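Local atomic coordinates of molybdopterin biosynthesis Mog protein (Mycobacterium tuberculosis, PDB entry 2G4R), a protein that probably takes part in building the molybdenum cofactor, binding molybdopterin as a trimeric MogA-type protein. Residues 7-13 with 41-47; 119-124 with 149-154. One frame throughout, in Å; residues are numbered along the deposited sequence.

Contact 1 (7-13 with 41-47); sequences RIVVVSS and QPQVVAD
Gln43 and Arg7 lean over the same face of two parallel strands, their amide and guanidinium planes 65° apart. Gln43 NE2 lies 3.1 Å from Arg7 CD, against the aliphatic part of the arginine, while the polar ends are joined by water: one molecule accepts from Arg7 NH1 in the guanidinium plane and donates to Gln43 OE1. A second accepts from Gln43 NE2 and Ile8 N and donates to Gln41 O, so both ends of the amide are held. Gln43 CG stands beside its own backbone N (chi1 -37°), which brings the chain back over Ile8 O. Further along this face the Val45 and Val9 side chains cross obliquely, CG2 of Val45 3.9 Å from CG1 of Val9. Through the sheet, Pro42 lies side by side with Ile8 and Val10, pointing the same way, and its CB is 4.0 Å from Val10 CG2; helix 24-34 covers Ile8. Between the strands, Gln43 N donates to Ile8 O, Val10 N to Gln43 O, Val45 N to Val10 O and Ser12 N to Val45 O, each at 2.8 Å. Where the strands end, Asp47 N donates to Ser13 OG at 3.1 Å, and a water bonded to this hydroxyl also donates to Asp47 OD2. The Asp47 side chain crosses that of Val11 at about a right angle, its OD1 3.3 Å from Val11 CG1. Ser12 OG, bonded to Ala15 N, caps the following helix. Edge strand 43-45 thus pairs in parallel with strand 6-11, their connection running through helix 24-34: a beta-alpha-beta crossover, characteristic of the alpha/beta fold of MogA-like molybdopterin-binding domains.

Contact 2 (119-124 with 149-154); sequences VAGRTL and ALEQIA
Ile153 wedges its CD1 between Val119 and Leu124, side chains from the two arms of a beta hairpin, and apolar packing of this kind makes up most of the contact. Ile153 CD1 meets Val119 CG2 tip to tip at 3.6 Å and also touches Leu124 CB at 3.7 Å. CG1 stands anti to the carbonyl carbon (chi1 -62°) and the chain runs on extended, which carries CD1 out to these two residues. The other branch, Ile153 CG2, rests 3.5 Å from Arg122 O and close to Arg122 CB. Ala149, one turn earlier in the helix than Ile153, offers its CB to Leu124 CD2 at 4.2 Å, with Leu150 CD2 a little farther off; Leu150 also packs on Val65 of the neighbouring strand.

The polar group here is used as a flat surface. Arg122 bends at chi3 (17°), folding its guanidinium over the backbone of Ile153 and Ala154. Ile153 O lies 4.2 Å above the centre of that plane, on the same face as Ala154 N, while Arg122 NH2 comes within 3.2 Å of Ala154 CB. No hydrogen bond joins the two segments.

Backbone bonds instead shape each partner. Ala120 N to Thr123 O and Thr123 N to Ala120 O close the hairpin, and Ile153 N to Ala149 O belongs to the helix. Gly121 and Arg122 occupy the corners of a type II' beta turn, as is common in two-residue beta hairpins, and here helix 146-153 packs against Val119 and Leu124 on the arms and Arg122 at the turn.

Overall arrangement
The two contacts reach the same mixed sheet on opposite sides of the chain's centre, with centres 22 Å apart and nearest atoms about 7 Å apart. Contact 1 joins two neighbouring parallel strands within the sheet; contact 2 sets the C-terminal helix 146-153 against the antiparallel hairpin of strands 117-120 and 123-128. Their chemistry differs accordingly: backbone bonds and bridging waters bind 7-13 to 41-47, whereas 119-124 and 149-154 meet mainly through apolar side chains. Both are partly buried, but exposed residues enter only contact 2. Both other subunits of the trimer reach contact 1, while neither touches the segments of contact 2.

Contact 1 (7-13 with 41-47)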
# COMPACT_ATOMS: atom_id res chain seq x y z
N ARG A 7 17.59 -1.81 4.27
CA ARG A 7 16.23 -1.71 3.82
C ARG A 7 16.08 -0.93 2.52
O ARG A 7 16.85 -0.04 2.21
CB ARG A 7 15.40 -1.05 4.87
CG ARG A 7 15.28 -1.92 6.09
CD ARG A 7 14.25 -1.45 7.03
NE ARG A 7 14.11 -2.32 8.21
CZ ARG A 7 13.32 -2.02 9.24
NH1 ARG A 7 12.55 -0.92 9.23
NH2 ARG A 7 13.29 -2.83 10.30
N ILE A 8 14.96 -1.22 1.85
CA ILE A 8 14.55 -0.64 0.60
C ILE A 8 13.18 -0.01 0.78
O ILE A 8 12.23 -0.65 1.23
CB ILE A 8 14.42 -1.71 -0.50
CG1 ILE A 8 15.73 -2.44 -0.71
CG2 ILE A 8 14.01 -1.08 -1.84
CD1 ILE A 8 15.56 -3.69 -1.60
N VAL A 9 13.09 1.25 0.42
CA VAL A 9 11.85 1.96 0.53
C VAL A 9 11.56 2.52 -0.84
O VAL A 9 12.26 3.39 -1.36
CB VAL A 9 11.99 3.06 1.58
CG1 VAL A 9 10.74 3.91 1.63
CG2 VAL A 9 12.40 2.45 2.95
N VAL A 10 10.52 1.99 -1.45
CA VAL A 10 10.03 2.47 -2.73
C VAL A 10 8.86 3.40 -2.44
O VAL A 10 7.89 3.00 -1.76
CB VAL A 10 9.58 1.29 -3.61
CG1 VAL A 10 9.08 1.80 -4.96
CG2 VAL A 10 10.70 0.29 -3.77
N VAL A 11 8.94 4.62 -2.95
CA VAL A 11 7.92 5.67 -2.71
C VAL A 11 7.01 5.83 -3.93
O VAL A 11 7.40 6.36 -4.96
CB VAL A 11 8.57 7.04 -2.35
CG1 VAL A 11 7.49 8.08 -1.85
CG2 VAL A 11 9.72 6.85 -1.32
N SER A 12 5.78 5.37 -3.80
CA SER A 12 4.79 5.52 -4.83
C SER A 12 3.43 5.27 -4.19
O SER A 12 3.15 4.18 -3.66
CB SER A 12 5.03 4.51 -5.96
OG SER A 12 3.90 4.45 -6.84
N SER A 13 2.59 6.28 -4.24
CA SER A 13 1.27 6.15 -3.61
C SER A 13 0.43 5.10 -4.33
O SER A 13 -0.20 4.25 -3.68
CB SER A 13 0.56 7.50 -3.55
OG SER A 13 1.27 8.40 -2.69
N GLN A 41 13.46 -7.27 1.12
CA GLN A 41 12.28 -7.10 0.32
C GLN A 41 11.88 -5.62 0.31
O GLN A 41 11.94 -4.97 1.35
CB GLN A 41 11.14 -7.96 0.87
CG GLN A 41 11.59 -9.44 1.23
CD GLN A 41 12.37 -10.14 0.11
OE1 GLN A 41 13.21 -11.04 0.36
NE2 GLN A 41 12.10 -9.73 -1.12
N PRO A 42 11.49 -5.09 -0.86
CA PRO A 42 11.03 -3.68 -0.85
C PRO A 42 9.85 -3.37 0.08
O PRO A 42 8.88 -4.15 0.10
CB PRO A 42 10.58 -3.44 -2.30
CG PRO A 42 11.28 -4.50 -3.13
CD PRO A 42 11.51 -5.67 -2.21
N GLN A 43 9.91 -2.24 0.79
CA GLN A 43 8.71 -1.62 1.42
C GLN A 43 8.23 -0.52 0.51
O GLN A 43 8.97 0.41 0.19
CB GLN A 43 9.01 -0.97 2.79
CG GLN A 43 10.00 -1.78 3.55
CD GLN A 43 10.67 -1.10 4.73
OE1 GLN A 43 10.13 -0.16 5.38
NE2 GLN A 43 11.84 -1.63 5.06
N VAL A 44 6.99 -0.60 0.10
CA VAL A 44 6.45 0.34 -0.80
C VAL A 44 5.54 1.19 0.02
O VAL A 44 4.69 0.67 0.77
CB VAL A 44 5.69 -0.32 -1.96
CG1 VAL A 44 5.26 0.75 -2.96
CG2 VAL A 44 6.57 -1.36 -2.67
N VAL A 45 5.76 2.50 -0.05
CA VAL A 45 4.99 3.45 0.77
C VAL A 45 4.56 4.66 -0.07
O VAL A 45 5.14 4.94 -1.13
CB VAL A 45 5.79 3.98 2.03
CG1 VAL A 45 6.28 2.87 2.89
CG2 VAL A 45 7.00 4.88 1.61
N ALA A 46 3.52 5.36 0.39
CA ALA A 46 3.04 6.57 -0.28
C ALA A 46 3.99 7.74 -0.06
O ALA A 46 4.82 7.73 0.88
CB ALA A 46 1.63 6.96 0.20
N ASP A 47 3.85 8.74 -0.93
CA ASP A 47 4.62 9.99 -0.82
C ASP A 47 4.23 10.65 0.50
O ASP A 47 3.13 10.48 0.97
CB ASP A 47 4.23 10.99 -1.90
CG ASP A 47 4.67 10.60 -3.28
OD1 ASP A 47 5.87 10.40 -3.58
OD2 ASP A 47 3.77 10.59 -4.15
O HOH W 1 11.38 0.84 7.63
O HOH W 2 13.26 -3.16 3.17
O HOH W 3 6.67 9.09 -5.76
O HOH W 4 3.25 8.85 -6.03
O HOH W 5 1.05 11.16 -3.80

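Contact 2 (119-124 with 149-154)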
# COMPACT_ATOMS: atom_id res chain seq x y z
N VAL A 119 24.08 10.55 6.15
CA VAL A 119 24.16 9.67 7.30
C VAL A 119 23.19 10.15 8.38
O VAL A 119 22.97 11.39 8.60
CB VAL A 119 25.63 9.57 7.85
CG1 VAL A 119 25.68 8.73 9.10
CG2 VAL A 119 26.61 9.04 6.81
N ALA A 120 22.52 9.17 8.99
CA ALA A 120 21.65 9.34 10.16
C ALA A 120 22.07 8.29 11.19
O ALA A 120 21.90 7.09 10.96
CB ALA A 120 20.20 9.14 9.78
N GLY A 121 22.59 8.72 12.34
CA GLY A 121 23.18 7.81 13.29
C GLY A 121 24.35 7.11 12.64
O GLY A 121 25.33 7.75 12.31
N ARG A 122 24.26 5.79 12.46
CA ARG A 122 25.30 5.06 11.73
C ARG A 122 24.72 4.39 10.46
O ARG A 122 25.30 3.45 9.93
CB ARG A 122 25.96 4.01 12.60
CG ARG A 122 26.63 4.53 13.90
CD ARG A 122 27.62 3.47 14.49
NE ARG A 122 27.98 2.44 13.50
CZ ARG A 122 29.04 1.64 13.55
NH1 ARG A 122 29.90 1.68 14.58
NH2 ARG A 122 29.23 0.78 12.55
N THR A 123 23.59 4.92 9.98
CA THR A 123 22.91 4.42 8.80
C THR A 123 23.15 5.35 7.58
O THR A 123 22.99 6.57 7.65
CB THR A 123 21.37 4.35 9.07
OG1 THR A 123 21.13 3.51 10.21
CG2 THR A 123 20.64 3.84 7.90
N LEU A 124 23.56 4.74 6.48
CA LEU A 124 23.77 5.48 5.28
C LEU A 124 22.44 5.41 4.51
O LEU A 124 21.87 4.34 4.36
CB LEU A 124 24.89 4.89 4.49
CG LEU A 124 25.13 5.35 3.05
CD1 LEU A 124 25.63 6.79 2.99
CD2 LEU A 124 26.14 4.42 2.43
N ALA A 149 32.54 3.66 2.25
CA ALA A 149 31.57 4.45 3.01
C ALA A 149 31.16 3.76 4.31
O ALA A 149 31.16 4.38 5.37
CB ALA A 149 30.32 4.78 2.16
N LEU A 150 30.87 2.46 4.23
CA LEU A 150 30.49 1.70 5.43
C LEU A 150 31.63 1.56 6.42
O LEU A 150 31.40 1.67 7.60
CB LEU A 150 29.95 0.32 5.06
CG LEU A 150 28.64 0.43 4.32
CD1 LEU A 150 28.14 -0.95 3.95
CD2 LEU A 150 27.64 1.18 5.15
N GLU A 151 32.85 1.38 5.92
CA GLU A 151 34.05 1.34 6.73
C GLU A 151 34.22 2.64 7.49
O GLU A 151 34.41 2.61 8.69
CB GLU A 151 35.30 1.11 5.89
CG GLU A 151 36.46 0.53 6.71
CD GLU A 151 37.68 0.22 5.87
OE1 GLU A 151 37.98 -0.98 5.69
OE2 GLU A 151 38.37 1.19 5.44
N GLN A 152 34.10 3.77 6.79
CA GLN A 152 34.27 5.09 7.41
C GLN A 152 33.24 5.40 8.48
O GLN A 152 33.59 5.87 9.57
CB GLN A 152 34.29 6.16 6.34
CG GLN A 152 35.51 6.08 5.46
CD GLN A 152 36.74 6.60 6.18
OE1 GLN A 152 36.82 7.79 6.50
NE2 GLN A 152 37.70 5.71 6.44
N ILE A 153 31.98 5.13 8.19
CA ILE A 153 30.89 5.31 9.14
C ILE A 153 31.13 4.50 10.43
O ILE A 153 30.80 4.96 11.54
CB ILE A 153 29.48 4.96 8.54
CG1 ILE A 153 29.16 5.89 7.35
CG2 ILE A 153 28.37 5.18 9.57
CD1 ILE A 153 27.80 5.61 6.68
N ALA A 154 31.72 3.32 10.28
CA ALA A 154 31.96 2.45 11.44
C ALA A 154 33.20 2.82 12.27
O ALA A 154 33.42 2.22 13.31
CB ALA A 154 32.06 1.02 11.00